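PDB 5IMY: vaginolysin from Gardnerella vaginalis, which probably binds cholesterol in host membranes and acts as a pore-forming toxin of the cholesterol-dependent cytolysin family, lysing the target cells. Local coordinates for residues 299-311 against 321-333. Numbering follows the deposited sequence.
Unlike the reference sequence in segment 299-311: Cys-307 (reference Thr). Unlike the reference sequence in segment 321-333: Cys-322 (reference Ile).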
loop_
_atom_site.group_PDB
_atom_site.type_symbol
_atom_site.label_atom_id
_atom_site.label_comp_id
_atom_site.label_asym_id
_atom_site.label_seq_id
_atom_site.Cartn_x
_atom_site.Cartn_y
_atom_site.Cartn_z
ATOM N N ARG A 299 -9.482 -5.920 23.135
ATOM C CA ARG A 299 -9.625 -4.483 23.354
ATOM C C ARG A 299 -10.657 -3.869 22.416
ATOM O O ARG A 299 -11.372 -2.941 22.810
ATOM C CB ARG A 299 -8.275 -3.785 23.184
ATOM C CG ARG A 299 -7.120 -4.513 23.851
ATOM C CD ARG A 299 -5.970 -3.582 24.191
ATOM N NE ARG A 299 -5.426 -2.913 23.011
ATOM C CZ ARG A 299 -4.450 -3.397 22.247
ATOM N NH1 ARG A 299 -3.889 -4.568 22.521
ATOM N NH2 ARG A 299 -4.029 -2.701 21.198
ATOM N N ILE A 300 -10.752 -4.365 21.182
ATOM C CA ILE A 300 -11.747 -3.843 20.251
ATOM C C ILE A 300 -13.153 -4.160 20.745
ATOM O O ILE A 300 -14.063 -3.328 20.642
ATOM C CB ILE A 300 -11.506 -4.407 18.839
ATOM C CG1 ILE A 300 -10.070 -4.126 18.376
ATOM C CG2 ILE A 300 -12.513 -3.831 17.847
ATOM C CD1 ILE A 300 -9.632 -2.676 18.512
ATOM N N LEU A 301 -13.353 -5.358 21.294
ATOM C CA LEU A 301 -14.690 -5.796 21.673
ATOM C C LEU A 301 -15.168 -5.190 22.988
ATOM O O LEU A 301 -16.368 -5.249 23.275
ATOM C CB LEU A 301 -14.729 -7.325 21.744
ATOM C CG LEU A 301 -14.432 -8.032 20.412
ATOM C CD1 LEU A 301 -14.445 -9.537 20.588
ATOM C CD2 LEU A 301 -15.423 -7.629 19.322
ATOM N N GLN A 302 -14.273 -4.607 23.792
ATOM C CA GLN A 302 -14.722 -3.796 24.919
ATOM C C GLN A 302 -15.214 -2.425 24.477
ATOM O O GLN A 302 -15.783 -1.697 25.296
ATOM C CB GLN A 302 -13.608 -3.585 25.954
ATOM C CG GLN A 302 -12.661 -4.750 26.186
ATOM C CD GLN A 302 -13.332 -5.956 26.817
ATOM O OE1 GLN A 302 -13.183 -7.080 26.341
ATOM N NE2 GLN A 302 -14.053 -5.732 27.908
ATOM N N ASN A 303 -14.986 -2.051 23.218
ATOM C CA ASN A 303 -15.397 -0.756 22.690
ATOM C C ASN A 303 -16.416 -0.885 21.566
ATOM O O ASN A 303 -16.655 0.092 20.846
ATOM C CB ASN A 303 -14.175 0.023 22.197
ATOM C CG ASN A 303 -13.664 1.013 23.222
ATOM O OD1 ASN A 303 -14.163 2.135 23.320
ATOM N ND2 ASN A 303 -12.666 0.604 23.994
ATOM N N THR A 304 -17.024 -2.056 21.399
ATOM C CA THR A 304 -17.969 -2.305 20.319
ATOM C C THR A 304 -19.385 -2.141 20.862
ATOM O O THR A 304 -19.844 -2.952 21.674
ATOM C CB THR A 304 -17.764 -3.700 19.734
ATOM O OG1 THR A 304 -16.423 -3.825 19.248
ATOM C CG2 THR A 304 -18.740 -3.956 18.591
ATOM N N SER A 305 -20.068 -1.090 20.420
ATOM C CA SER A 305 -21.488 -0.951 20.709
ATOM C C SER A 305 -22.282 -1.919 19.842
ATOM O O SER A 305 -21.940 -2.159 18.681
ATOM C CB SER A 305 -21.947 0.484 20.452
ATOM O OG SER A 305 -23.111 0.796 21.195
ATOM N N VAL A 306 -23.340 -2.487 20.414
ATOM C CA VAL A 306 -24.178 -3.462 19.725
ATOM C C VAL A 306 -25.618 -2.971 19.758
ATOM O O VAL A 306 -26.148 -2.652 20.827
ATOM C CB VAL A 306 -24.058 -4.864 20.354
ATOM C CG1 VAL A 306 -25.190 -5.780 19.884
ATOM C CG2 VAL A 306 -22.713 -5.478 19.998
ATOM N N CYS A 307 -26.245 -2.919 18.585
ATOM C CA CYS A 307 -27.617 -2.455 18.427
ATOM C C CYS A 307 -28.368 -3.500 17.615
ATOM O O CYS A 307 -28.047 -3.722 16.444
ATOM C CB CYS A 307 -27.643 -1.084 17.742
ATOM S SG CYS A 307 -29.226 -0.543 17.042
ATOM N N ALA A 308 -29.354 -4.144 18.239
ATOM C CA ALA A 308 -30.038 -5.294 17.656
ATOM C C ALA A 308 -31.533 -5.033 17.636
ATOM O O ALA A 308 -32.127 -4.795 18.689
ATOM C CB ALA A 308 -29.749 -6.568 18.452
ATOM N N VAL A 309 -32.143 -5.105 16.457
ATOM C CA VAL A 309 -33.591 -5.011 16.314
ATOM C C VAL A 309 -34.103 -6.374 15.876
ATOM O O VAL A 309 -33.598 -6.959 14.911
ATOM C CB VAL A 309 -34.007 -3.909 15.323
ATOM C CG1 VAL A 309 -33.232 -2.635 15.613
ATOM C CG2 VAL A 309 -33.820 -4.346 13.866
ATOM N N ILE A 310 -35.094 -6.881 16.595
ATOM C CA ILE A 310 -35.641 -8.211 16.362
ATOM C C ILE A 310 -36.990 -8.065 15.677
ATOM O O ILE A 310 -37.754 -7.137 15.968
ATOM C CB ILE A 310 -35.748 -8.987 17.688
ATOM C CG1 ILE A 310 -34.372 -9.028 18.367
ATOM C CG2 ILE A 310 -36.259 -10.400 17.448
ATOM C CD1 ILE A 310 -34.389 -9.492 19.801
ATOM N N LEU A 311 -37.278 -8.976 14.753
ATOM C CA LEU A 311 -38.455 -8.897 13.900
ATOM C C LEU A 311 -39.445 -9.991 14.276
ATOM O O LEU A 311 -39.058 -11.145 14.486
ATOM C CB LEU A 311 -38.075 -9.031 12.421
ATOM C CG LEU A 311 -36.592 -8.901 12.059
ATOM C CD1 LEU A 311 -36.326 -9.527 10.704
ATOM C CD2 LEU A 311 -36.157 -7.443 12.075
ATOM N N VAL A 321 -34.169 1.902 22.315
ATOM C CA VAL A 321 -33.286 2.979 21.887
ATOM C C VAL A 321 -31.943 2.442 21.414
ATOM O O VAL A 321 -31.132 3.209 20.872
ATOM C CB VAL A 321 -33.119 4.006 23.031
ATOM C CG1 VAL A 321 -32.178 5.140 22.650
ATOM C CG2 VAL A 321 -34.490 4.563 23.418
ATOM N N CYS A 322 -31.700 1.140 21.574
ATOM C CA CYS A 322 -30.512 0.460 21.074
ATOM C C CYS A 322 -29.276 0.816 21.888
ATOM O O CYS A 322 -28.839 1.972 21.922
ATOM C CB CYS A 322 -30.287 0.759 19.589
ATOM S SG CYS A 322 -30.546 -0.717 18.572
ATOM N N THR A 323 -28.719 -0.194 22.555
ATOM C CA THR A 323 -27.528 -0.061 23.382
ATOM C C THR A 323 -27.136 -1.437 23.898
ATOM O O THR A 323 -27.990 -2.192 24.375
ATOM C CB THR A 323 -27.758 0.903 24.552
ATOM O OG1 THR A 323 -26.808 0.626 25.588
ATOM C CG2 THR A 323 -29.174 0.769 25.113
ATOM N N GLY A 324 -25.860 -1.779 23.800
ATOM C CA GLY A 324 -25.412 -3.083 24.239
ATOM C C GLY A 324 -23.992 -3.345 23.794
ATOM O O GLY A 324 -23.361 -2.530 23.115
ATOM N N ASN A 325 -23.501 -4.516 24.200
ATOM C CA ASN A 325 -22.156 -4.957 23.857
ATOM C C ASN A 325 -22.200 -6.401 23.375
ATOM O O ASN A 325 -23.283 -6.959 23.183
ATOM C CB ASN A 325 -21.226 -4.811 25.063
ATOM C CG ASN A 325 -21.862 -5.305 26.345
ATOM O OD1 ASN A 325 -22.223 -6.475 26.459
ATOM N ND2 ASN A 325 -21.999 -4.415 27.319
ATOM N N ILE A 326 -21.032 -7.016 23.175
ATOM C CA ILE A 326 -20.998 -8.394 22.695
ATOM C C ILE A 326 -21.778 -9.308 23.629
ATOM O O ILE A 326 -22.369 -10.300 23.187
ATOM C CB ILE A 326 -19.539 -8.863 22.528
ATOM C CG1 ILE A 326 -18.805 -7.987 21.501
ATOM C CG2 ILE A 326 -19.482 -10.332 22.111
ATOM C CD1 ILE A 326 -19.418 -7.994 20.103
ATOM N N ASP A 327 -21.807 -8.994 24.927
ATOM C CA ASP A 327 -22.557 -9.827 25.862
ATOM C C ASP A 327 -24.061 -9.640 25.699
ATOM O O ASP A 327 -24.829 -10.572 25.964
ATOM C CB ASP A 327 -22.130 -9.529 27.300
ATOM C CG ASP A 327 -20.905 -10.319 27.721
ATOM O OD1 ASP A 327 -20.704 -11.437 27.200
ATOM O OD2 ASP A 327 -20.142 -9.822 28.577
ATOM N N THR A 328 -24.504 -8.454 25.273
ATOM C CA THR A 328 -25.903 -8.290 24.889
ATOM C C THR A 328 -26.247 -9.218 23.733
ATOM O O THR A 328 -27.263 -9.922 23.763
ATOM C CB THR A 328 -26.179 -6.832 24.507
ATOM O OG1 THR A 328 -26.117 -6.007 25.677
ATOM C CG2 THR A 328 -27.557 -6.679 23.848
ATOM N N LEU A 329 -25.400 -9.231 22.703
ATOM C CA LEU A 329 -25.613 -10.114 21.562
ATOM C C LEU A 329 -25.712 -11.569 22.000
ATOM O O LEU A 329 -26.690 -12.258 21.690
ATOM C CB LEU A 329 -24.477 -9.934 20.555
ATOM C CG LEU A 329 -24.448 -10.885 19.356
ATOM C CD1 LEU A 329 -25.482 -10.475 18.321
ATOM C CD2 LEU A 329 -23.054 -10.929 18.756
ATOM N N LYS A 330 -24.704 -12.055 22.729
ATOM C CA LYS A 330 -24.643 -13.475 23.055
ATOM C C LYS A 330 -25.818 -13.923 23.914
ATOM O O LYS A 330 -26.168 -15.109 23.894
ATOM C CB LYS A 330 -23.319 -13.795 23.753
ATOM C CG LYS A 330 -22.099 -13.407 22.929
ATOM C CD LYS A 330 -20.974 -14.423 23.034
ATOM C CE LYS A 330 -21.318 -15.719 22.316
ATOM N NZ LYS A 330 -20.101 -16.512 21.983
ATOM N N ALA A 331 -26.439 -13.010 24.664
ATOM C CA ALA A 331 -27.657 -13.361 25.383
ATOM C C ALA A 331 -28.832 -13.520 24.424
ATOM O O ALA A 331 -29.602 -14.481 24.530
ATOM C CB ALA A 331 -27.969 -12.303 26.441
ATOM N N LEU A 332 -28.980 -12.588 23.479
ATOM C CA LEU A 332 -30.067 -12.682 22.508
ATOM C C LEU A 332 -29.957 -13.946 21.666
ATOM O O LEU A 332 -30.979 -14.524 21.281
ATOM C CB LEU A 332 -30.075 -11.445 21.609
ATOM C CG LEU A 332 -30.350 -10.111 22.311
ATOM C CD1 LEU A 332 -30.133 -8.950 21.353
ATOM C CD2 LEU A 332 -31.761 -10.075 22.881
ATOM N N ILE A 333 -28.735 -14.387 21.366
ATOM C CA ILE A 333 -28.555 -15.629 20.617
ATOM C C ILE A 333 -29.078 -16.810 21.421
ATOM O O ILE A 333 -29.912 -17.590 20.947
ATOM C CB ILE A 333 -27.073 -15.821 20.245
ATOM C CG1 ILE A 333 -26.544 -14.628 19.438
ATOM C CG2 ILE A 333 -26.877 -17.119 19.471
ATOM C CD1 ILE A 333 -27.411 -14.220 18.268
#
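Strand 305-311, which pairs antiparallel with strand 263-271 in the sheet of the cytolysin domain, meets the chain that returns to its other edge and leads into helix 326-335. Over residues 305-311 and 326-333 the strand and helix directions differ by 32°. One backbone bond joins the segments: Val-306 N donates to Gly-324 O at 2.7 Å. Val-306 O lies close to Gly-324 N, but the poor angle denies a second bond, so this is no regular strand pairing. Further along, a disulfide links Cys-307 SG to Cys-322 SG at 2.0 Å, with a C-S-S-C torsion of 80°, near the relaxed 90°. In Cys-307 a chi1 of 163° turns SG away from the backbone N and sets it beside the carbonyl carbon, where it meets Cys-322. The reference sequence has Thr and Ile at these two positions and could not form this disulfide.

Alternate strand residues Val-306, Ala-308 and Ile-310 face the helix. Val-306 lays CG2 against the peptide joining Asn-325 to Ile-326, 3.5 Å from Asn-325 C, and also touches Ile-326 CD1, while its CG1 meets Leu-329 CB. Leu-332 spreads its two methyls along the strand: CD1 sits 3.8 Å from Ala-308 CB and CD2 4.1 Å from Ile-310 CD1. At the other end, Leu-301 CD2 packs on Ile-326 CG1 at 4.0 Å, extending the apolar layer to helix 298-301.

Asn-325 caps the helix: its OD1 accepts from Thr-328 N at 3.2 Å, and the weak return bond from Asn-325 N to Thr-328 OG1 completes a capping box. The helix start is thus held by its own polar cap, its flank rests on aliphatic packing, and a covalent bond ties the incoming loop to the strand.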